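Local coordinates for putative DNA protection protein (Streptomyces coelicolor, PDB 4CYB) that binds iron and probably oxidises it from the ferrous to the ferric state for storage, as a Dps-family member of the ferritin group that assembles into a twelve-subunit protein, at residues J[25-30]-J[131-136]; J[73-78]-J[143-148]; J[125-130]-J[148-153]. One frame throughout, in Å; residues are numbered along the deposited sequence.

Interaction 1: residues J[25-30]-J[131-136]; sequences CQRLNK and AARTQE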
loop_
_atom_site.group_PDB
_atom_site.type_symbol
_atom_site.label_atom_id
_atom_site.label_comp_id
_atom_site.label_asym_id
_atom_site.label_seq_id
_atom_site.Cartn_x
_atom_site.Cartn_y
_atom_site.Cartn_z
ATOM N N CYS J 25 15.204 33.981 12.404
ATOM C CA CYS J 25 15.677 33.739 11.035
ATOM C C CYS J 25 17.212 33.716 10.894
ATOM O O CYS J 25 17.737 32.882 10.184
ATOM C CB CYS J 25 15.101 34.690 10.000
ATOM S SG CYS J 25 13.315 34.458 9.767
ATOM N N GLN J 26 17.924 34.624 11.605
ATOM C CA GLN J 26 19.396 34.544 11.607
ATOM C C GLN J 26 19.871 33.242 12.216
ATOM O O GLN J 26 20.768 32.624 11.629
ATOM C CB GLN J 26 20.005 35.689 12.448
ATOM C CG GLN J 26 19.731 37.050 11.874
ATOM C CD GLN J 26 19.998 38.194 12.887
ATOM O OE1 GLN J 26 19.819 39.363 12.550
ATOM N NE2 GLN J 26 20.437 37.852 14.106
ATOM N N ARG J 27 19.321 32.807 13.361
ATOM C CA ARG J 27 19.783 31.567 13.954
ATOM C C ARG J 27 19.427 30.361 13.032
ATOM O O ARG J 27 20.249 29.439 12.847
ATOM C CB ARG J 27 19.232 31.312 15.364
ATOM C CG ARG J 27 19.517 32.399 16.390
ATOM C CD ARG J 27 20.987 32.776 16.508
ATOM N NE ARG J 27 21.847 31.644 16.760
ATOM C CZ ARG J 27 22.294 31.253 17.957
ATOM N NH1 ARG J 27 21.941 31.894 19.090
ATOM N NH2 ARG J 27 23.128 30.238 18.017
ATOM N N LEU J 28 18.210 30.401 12.477
ATOM C CA LEU J 28 17.768 29.256 11.630
ATOM C C LEU J 28 18.638 29.167 10.401
ATOM O O LEU J 28 18.945 28.028 9.960
ATOM C CB LEU J 28 16.277 29.369 11.260
ATOM C CG LEU J 28 15.324 29.059 12.426
ATOM C CD1 LEU J 28 13.886 29.483 12.160
ATOM C CD2 LEU J 28 15.396 27.594 12.874
ATOM N N ASN J 29 18.997 30.315 9.814
ATOM C CA ASN J 29 19.799 30.288 8.608
ATOM C C ASN J 29 21.188 29.726 8.834
ATOM O O ASN J 29 21.761 29.132 7.948
ATOM C CB ASN J 29 19.855 31.616 7.844
ATOM C CG ASN J 29 18.730 31.745 6.829
ATOM O OD1 ASN J 29 18.431 30.792 6.095
ATOM N ND2 ASN J 29 18.130 32.923 6.757
ATOM N N LYS J 30 21.752 29.941 10.014
ATOM C CA LYS J 30 23.054 29.338 10.294
ATOM C C LYS J 30 22.929 27.823 10.400
ATOM O O LYS J 30 23.756 27.074 9.824
ATOM C CB LYS J 30 23.683 29.951 11.589
ATOM C CG LYS J 30 25.049 29.341 11.960
ATOM C CD LYS J 30 26.037 29.367 10.794
ATOM C CE LYS J 30 27.457 29.134 11.305
ATOM N NZ LYS J 30 27.593 27.938 12.157
ATOM N N ALA J 131 18.271 27.238 20.542
ATOM C CA ALA J 131 17.046 26.831 21.268
ATOM C C ALA J 131 16.773 27.681 22.511
ATOM O O ALA J 131 15.655 28.205 22.689
ATOM C CB ALA J 131 17.062 25.338 21.614
ATOM N N ALA J 132 17.803 27.853 23.335
ATOM C CA ALA J 132 17.656 28.689 24.549
ATOM C C ALA J 132 17.300 30.143 24.186
ATOM O O ALA J 132 16.402 30.738 24.792
ATOM C CB ALA J 132 18.932 28.648 25.373
ATOM N N ARG J 133 18.008 30.741 23.228
ATOM C CA ARG J 133 17.813 32.163 22.902
ATOM C C ARG J 133 16.508 32.441 22.205
ATOM O O ARG J 133 15.838 33.403 22.530
ATOM C CB ARG J 133 18.945 32.713 22.044
ATOM C CG ARG J 133 20.340 32.608 22.616
ATOM C CD ARG J 133 20.558 33.700 23.660
ATOM N NE ARG J 133 20.123 33.251 24.990
ATOM C CZ ARG J 133 20.724 32.295 25.714
ATOM N NH1 ARG J 133 21.790 31.660 25.248
ATOM N NH2 ARG J 133 20.253 31.959 26.910
ATOM N N THR J 134 16.120 31.597 21.240
ATOM C CA THR J 134 14.791 31.786 20.596
ATOM C C THR J 134 13.663 31.581 21.603
ATOM O O THR J 134 12.666 32.277 21.551
ATOM C CB THR J 134 14.593 30.875 19.340
ATOM O OG1 THR J 134 14.713 29.512 19.736
ATOM C CG2 THR J 134 15.644 31.185 18.330
ATOM N N GLN J 135 13.827 30.654 22.539
ATOM C CA GLN J 135 12.822 30.492 23.583
ATOM C C GLN J 135 12.701 31.772 24.458
ATOM O O GLN J 135 11.598 32.236 24.771
ATOM C CB GLN J 135 13.144 29.290 24.467
ATOM C CG GLN J 135 12.106 28.977 25.556
ATOM C CD GLN J 135 10.738 28.672 24.938
ATOM O OE1 GLN J 135 10.570 27.656 24.250
ATOM N NE2 GLN J 135 9.780 29.591 25.111
ATOM N N GLU J 136 13.837 32.352 24.831
ATOM C CA GLU J 136 13.808 33.600 25.615
ATOM C C GLU J 136 13.081 34.723 24.901
ATOM O O GLU J 136 12.433 35.532 25.555
ATOM C CB GLU J 136 15.221 34.112 25.868
ATOM C CG GLU J 136 15.913 33.495 27.036
ATOM C CD GLU J 136 17.422 33.705 26.912
ATOM O OE1 GLU J 136 17.854 34.740 26.332
ATOM O OE2 GLU J 136 18.177 32.806 27.362
#

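Interaction 2: residues J[73-78]-J[143-148]; sequences DTVAER and NDLLVS. With FE (Fe (III) ion), chain B.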
loop_
_atom_site.group_PDB
_atom_site.type_symbol
_atom_site.label_atom_id
_atom_site.label_comp_id
_atom_site.label_asym_id
_atom_site.label_seq_id
_atom_site.Cartn_x
_atom_site.Cartn_y
_atom_site.Cartn_z
ATOM N N ASP J 73 14.418 21.226 4.497
ATOM C CA ASP J 73 13.129 21.747 4.027
ATOM C C ASP J 73 12.294 22.317 5.170
ATOM O O ASP J 73 11.705 23.411 5.026
ATOM C CB ASP J 73 12.368 20.660 3.266
ATOM C CG ASP J 73 11.069 21.179 2.679
ATOM O OD1 ASP J 73 11.110 21.858 1.625
ATOM O OD2 ASP J 73 9.989 20.871 3.249
ATOM N N THR J 74 12.283 21.642 6.306
ATOM C CA THR J 74 11.437 22.061 7.419
ATOM C C THR J 74 11.999 23.392 8.015
ATOM O O THR J 74 11.253 24.325 8.350
ATOM C CB THR J 74 11.381 20.988 8.509
ATOM O OG1 THR J 74 10.797 19.763 7.979
ATOM C CG2 THR J 74 10.511 21.511 9.754
ATOM N N VAL J 75 13.311 23.466 8.137
ATOM C CA VAL J 75 13.937 24.711 8.649
ATOM C C VAL J 75 13.793 25.884 7.693
ATOM O O VAL J 75 13.477 26.986 8.144
ATOM C CB VAL J 75 15.434 24.434 8.994
ATOM C CG1 VAL J 75 16.226 25.705 9.382
ATOM C CG2 VAL J 75 15.491 23.459 10.145
ATOM N N ALA J 76 13.985 25.665 6.385
ATOM C CA ALA J 76 13.797 26.712 5.404
ATOM C C ALA J 76 12.367 27.209 5.445
ATOM O O ALA J 76 12.138 28.406 5.403
ATOM C CB ALA J 76 14.119 26.224 4.016
ATOM N N GLU J 77 11.392 26.286 5.457
ATOM C CA GLU J 77 10.003 26.702 5.549
ATOM C C GLU J 77 9.702 27.491 6.843
ATOM O O GLU J 77 8.895 28.413 6.813
ATOM C CB GLU J 77 9.062 25.471 5.412
ATOM C CG GLU J 77 9.005 25.100 3.888
ATOM C CD GLU J 77 8.004 23.964 3.586
ATOM O OE1 GLU J 77 7.169 23.625 4.476
ATOM O OE2 GLU J 77 8.018 23.491 2.418
ATOM N N ARG J 78 10.394 27.142 7.925
ATOM C CA ARG J 78 10.224 27.944 9.161
ATOM C C ARG J 78 10.718 29.397 8.973
ATOM O O ARG J 78 10.042 30.360 9.412
ATOM C CB ARG J 78 10.995 27.288 10.290
ATOM C CG ARG J 78 10.872 28.031 11.629
ATOM C CD ARG J 78 9.509 27.761 12.228
ATOM N NE ARG J 78 9.194 28.569 13.435
ATOM C CZ ARG J 78 7.961 28.648 13.927
ATOM N NH1 ARG J 78 6.958 27.940 13.342
ATOM N NH2 ARG J 78 7.702 29.424 14.996
ATOM N N ASN J 143 11.760 27.150 18.869
ATOM C CA ASN J 143 12.449 26.339 19.834
ATOM C C ASN J 143 12.077 24.842 19.684
ATOM O O ASN J 143 12.940 23.973 19.738
ATOM C CB ASN J 143 12.112 26.834 21.261
ATOM C CG ASN J 143 12.613 25.865 22.342
ATOM O OD1 ASN J 143 13.725 26.029 22.917
ATOM N ND2 ASN J 143 11.827 24.871 22.635
ATOM N N ASP J 144 10.788 24.577 19.479
ATOM C CA ASP J 144 10.304 23.195 19.365
ATOM C C ASP J 144 10.912 22.503 18.148
ATOM O O ASP J 144 11.338 21.346 18.265
ATOM C CB ASP J 144 8.775 23.159 19.294
ATOM C CG ASP J 144 8.245 21.720 19.165
ATOM O OD1 ASP J 144 8.304 20.972 20.171
ATOM O OD2 ASP J 144 7.839 21.330 18.049
ATOM N N LEU J 145 10.950 23.206 17.006
ATOM C CA LEU J 145 11.600 22.690 15.779
ATOM C C LEU J 145 13.080 22.387 16.059
ATOM O O LEU J 145 13.578 21.329 15.738
ATOM C CB LEU J 145 11.433 23.665 14.625
ATOM C CG LEU J 145 12.332 23.490 13.386
ATOM C CD1 LEU J 145 12.112 22.106 12.844
ATOM C CD2 LEU J 145 11.925 24.576 12.396
ATOM N N LEU J 146 13.783 23.296 16.720
ATOM C CA LEU J 146 15.197 23.053 16.939
ATOM C C LEU J 146 15.492 21.897 17.880
ATOM O O LEU J 146 16.449 21.186 17.665
ATOM C CB LEU J 146 15.835 24.331 17.530
ATOM C CG LEU J 146 15.997 25.469 16.511
ATOM C CD1 LEU J 146 16.301 26.755 17.281
ATOM C CD2 LEU J 146 17.134 25.163 15.515
ATOM N N VAL J 147 14.678 21.735 18.902
ATOM C CA VAL J 147 14.882 20.667 19.855
ATOM C C VAL J 147 14.336 19.339 19.326
ATOM O O VAL J 147 15.059 18.348 19.347
ATOM C CB VAL J 147 14.297 20.979 21.247
ATOM C CG1 VAL J 147 14.410 19.772 22.180
ATOM C CG2 VAL J 147 15.011 22.222 21.843
ATOM N N SER J 148 13.075 19.307 18.892
ATOM C CA SER J 148 12.446 17.991 18.701
ATOM C C SER J 148 12.912 17.392 17.393
ATOM O O SER J 148 12.934 16.155 17.225
ATOM C CB SER J 148 10.900 18.077 18.704
ATOM O OG SER J 148 10.537 18.817 17.561
HETATM FE FE FE B . 8.537 21.560 1.381
HETATM O O HOH W 1 9.422 19.665 0.259
HETATM O O HOH W 2 6.481 21.044 0.425
HETATM O O HOH W 3 7.307 20.201 2.901
#

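Interaction 3: residues J[125-130]-J[148-153]; sequences TECHDA and SEVLRT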
loop_
_atom_site.group_PDB
_atom_site.type_symbol
_atom_site.label_atom_id
_atom_site.label_comp_id
_atom_site.label_asym_id
_atom_site.label_seq_id
_atom_site.Cartn_x
_atom_site.Cartn_y
_atom_site.Cartn_z
ATOM N N THR J 125 25.992 21.916 19.080
ATOM C CA THR J 125 26.402 23.061 19.950
ATOM C C THR J 125 25.592 24.333 19.620
ATOM O O THR J 125 25.022 24.985 20.502
ATOM C CB THR J 125 27.917 23.275 19.837
ATOM O OG1 THR J 125 28.564 22.068 20.271
ATOM C CG2 THR J 125 28.373 24.451 20.730
ATOM N N GLU J 126 25.478 24.623 18.334
ATOM C CA GLU J 126 24.679 25.746 17.831
ATOM C C GLU J 126 23.209 25.609 18.201
ATOM O O GLU J 126 22.566 26.579 18.562
ATOM C CB GLU J 126 24.758 25.816 16.307
ATOM C CG GLU J 126 26.015 26.484 15.805
ATOM C CD GLU J 126 25.842 27.942 15.413
ATOM O OE1 GLU J 126 24.755 28.586 15.662
ATOM O OE2 GLU J 126 26.847 28.438 14.839
ATOM N N CYS J 127 22.650 24.403 18.061
ATOM C CA CYS J 127 21.247 24.150 18.389
ATOM C C CYS J 127 20.888 24.386 19.825
ATOM O O CYS J 127 19.849 24.941 20.085
ATOM C CB CYS J 127 20.876 22.685 18.161
ATOM S SG CYS J 127 20.269 22.405 16.507
ATOM N N HIS J 128 21.679 23.889 20.764
ATOM C CA HIS J 128 21.349 24.147 22.203
ATOM C C HIS J 128 21.272 25.644 22.473
ATOM O O HIS J 128 20.328 26.126 23.120
ATOM C CB HIS J 128 22.409 23.524 23.112
ATOM C CG HIS J 128 22.285 22.019 23.249
ATOM N ND1 HIS J 128 21.260 21.427 23.905
ATOM C CD2 HIS J 128 23.091 21.000 22.781
ATOM C CE1 HIS J 128 21.432 20.088 23.903
ATOM N NE2 HIS J 128 22.558 19.821 23.223
ATOM N N ASP J 129 22.266 26.375 21.961
ATOM C CA ASP J 129 22.321 27.834 22.153
ATOM C C ASP J 129 21.141 28.529 21.474
ATOM O O ASP J 129 20.453 29.352 22.091
ATOM C CB ASP J 129 23.658 28.407 21.647
ATOM C CG ASP J 129 23.727 29.913 21.801
ATOM O OD1 ASP J 129 23.780 30.341 22.968
ATOM O OD2 ASP J 129 23.665 30.668 20.793
ATOM N N ALA J 130 20.894 28.226 20.192
ATOM C CA ALA J 130 19.769 28.849 19.462
ATOM C C ALA J 130 18.428 28.480 20.079
ATOM O O ALA J 130 17.542 29.324 20.148
ATOM C CB ALA J 130 19.782 28.496 17.961
ATOM N N SER J 148 13.075 19.307 18.892
ATOM C CA SER J 148 12.446 17.991 18.701
ATOM C C SER J 148 12.912 17.392 17.393
ATOM O O SER J 148 12.934 16.155 17.225
ATOM C CB SER J 148 10.900 18.077 18.704
ATOM O OG SER J 148 10.537 18.817 17.561
ATOM N N GLU J 149 13.287 18.244 16.463
ATOM C CA GLU J 149 13.751 17.759 15.157
ATOM C C GLU J 149 15.257 17.842 14.926
ATOM O O GLU J 149 15.890 16.800 14.731
ATOM C CB GLU J 149 12.970 18.462 14.047
ATOM C CG GLU J 149 11.486 18.202 14.305
ATOM C CD GLU J 149 10.565 18.691 13.232
ATOM O OE1 GLU J 149 10.873 18.468 12.041
ATOM O OE2 GLU J 149 9.525 19.287 13.588
ATOM N N VAL J 150 15.818 19.067 14.912
ATOM C CA VAL J 150 17.220 19.247 14.573
ATOM C C VAL J 150 18.092 18.544 15.586
ATOM O O VAL J 150 18.925 17.716 15.241
ATOM C CB VAL J 150 17.625 20.722 14.399
ATOM C CG1 VAL J 150 19.095 20.781 13.952
ATOM C CG2 VAL J 150 16.742 21.383 13.332
ATOM N N LEU J 151 17.907 18.894 16.855
ATOM C CA LEU J 151 18.746 18.330 17.909
ATOM C C LEU J 151 18.607 16.834 18.026
ATOM O O LEU J 151 19.603 16.108 17.954
ATOM C CB LEU J 151 18.418 19.000 19.249
ATOM C CG LEU J 151 19.427 18.740 20.364
ATOM C CD1 LEU J 151 20.619 19.694 20.218
ATOM C CD2 LEU J 151 18.749 19.017 21.700
ATOM N N ARG J 152 17.382 16.358 18.196
ATOM C CA ARG J 152 17.212 14.948 18.373
ATOM C C ARG J 152 17.687 14.108 17.181
ATOM O O ARG J 152 18.261 13.013 17.360
ATOM C CB ARG J 152 15.778 14.632 18.722
ATOM C CG ARG J 152 15.536 15.006 20.217
ATOM C CD ARG J 152 14.169 14.569 20.677
ATOM N NE ARG J 152 13.986 13.110 20.601
ATOM C CZ ARG J 152 12.782 12.530 20.668
ATOM N NH1 ARG J 152 11.701 13.274 20.826
ATOM N NH2 ARG J 152 12.658 11.192 20.580
ATOM N N THR J 153 17.428 14.588 15.965
ATOM C CA THR J 153 17.936 13.840 14.805
ATOM C C THR J 153 19.447 13.798 14.729
ATOM O O THR J 153 20.017 12.743 14.464
ATOM C CB THR J 153 17.454 14.421 13.455
ATOM O OG1 THR J 153 16.042 14.330 13.447
ATOM C CG2 THR J 153 18.016 13.624 12.292
#

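Interaction 1: residues J[25-30]-J[131-136]
R133 CG sits at the edge of the R27 guanidinium, near its plane, 3.9 Å from R27 NH1. R133's own guanidinium has the CB of A132 over one face, towards its rim, and the carboxylate of E136 at an edge. The two guanidinium planes are 32° apart, and the arginines run side by side in the same direction. R133 NE donates a nearly straight bond, 3.0 Å, to E136 OE1, entering from above the carboxylate plane. Bends at chi2 and chi3 (-53° and -54°) curl the R27 chain and bring NH1 to D129, with which it forms a salt bridge, and to Y23 OH, a hydrogen bond. Lower down, R27 CG lies 4.5 Å from T134 CG2, a loose apolar touch; T134 OG1 turns instead to A130 O of its own helix. The contact joins helix 18-48 to the C-terminal end of helix 109-136 in the Dps four-helix bundle. With R27 NH1 and R133 NH1 6.2 Å apart, the like charges are probably offset by D129 and E136, consistent with R133 offering its aliphatic CG, not its charged end, to R27.

Interaction 2: residues J[73-78]-J[143-148]
Just before L145, whose side chain meets T74, V75 and R78 across the contact, the carbonyl O of D144 is gripped twice by S148: by its N at 2.8 Å and by its OG at 2.7 Å. The hydroxyl comes in from above the carbonyl plane, at a C=O...OG angle of 137°. The two segments belong to helices 54-81 and 140-164 of the four-helix bundle of Dps proteins; the axes of the two short segments run antiparallel (167°), 11.2 Å apart at closest approach. Within 143-148, L145 makes the contacts with 73-78. Its CG is anti to the backbone N (chi1 164°), and the fork sends one methyl to each of two neighbours: CD1 lies 3.5 Å from T74 CG2, while CD2 packs 3.6 Å from R78 CB and remains close to the next two carbons of that chain. The side chains of T74 and R78 each lie antiparallel to that of L145 as they pass it. V75 adds a looser touch, its CG2 4.4 Å from L145 CD2. The polar ends lead off: T74 OG1 bonds to E70 O, and the R78 guanidinium pairs with E155 of a neighbouring subunit and with D139. On helix 54-81, D73 and E77 hold a ferric ion in a site between subunits, as is characteristic of Dps ferroxidase centres. H46 of another subunit and three waters complete the coordination. Both carboxylate oxygens of D73 approach the iron, OD2 at 2.5 Å and OD1 slightly farther, and E77 OE2 binds it at 2.2 Å.

Interaction 3: residues J[125-130]-J[148-153]
L151 lays its CD1 methyl over one face of the H128 ring, a CH-pi contact 3.7 Å from the ring centroid and 16° off the normal. It joins the last two long helices of the Dps four-helix bundle, 109-136 and 140-164, whose short segments run roughly antiparallel, crossing at -146° with axes 9.7 Å apart. The side chains of H128 and L151 cross at about a right angle, and L151 CD2 adds a second touch, 3.6 Å from H128 CE1. The first torsion, chi1 -167°, swings the L151 CG away from the backbone N and carries both methyls across to the ring. A serine in place of H128 removes the ring, which would probably leave the L151 methyls without their flat partner and D140 of a neighbouring subunit without the hydrogen-bond mate it now has in ND1.

The apolar contacts centre on C127. Its CB lies 3.6 Å from the same L151 CD1, and its SG presses on V150 CG1 at 3.2 Å, a tight fit; V150 also packs on V75 of helix 54-81, so the cysteine faces the bundle interior.

No hydrogen bond joins the two segments; their polar groups bond within their own helices or outward. A wider pi-type turn at 148-151 goes with a probable hydrogen bond from L151 N to L146 O, five residues back. E149 and R152 pair with R152 and E149 of two different neighbouring subunits, so this stretch also lines an interface of the assembly. Within the helix, E149 O accepts from T153 N and from T153 OG1, the latter at 2.8 Å, the two donors reaching it from opposite faces of its carbonyl plane.

In the fold
From the N terminus, the chain first lays down helix 18-48 with segment 25-30, then helix 54-81 with 73-78. After helix 90-96 it returns in helix 109-136, where 131-136 closes interaction 1 over about a hundred residues. Helix 140-164 then brings 143-148 back to 73-78, closing interaction 2, while 148-153 folds against 125-130 in the short hairpin of interaction 3. None nests inside another; all three pairs cross along the chain. Interactions 2 and 3 share S148, and interactions 1 and 3 share helix 109-136, with K30 pairing to E126 between them. Together they tie the four long helices into one bundle.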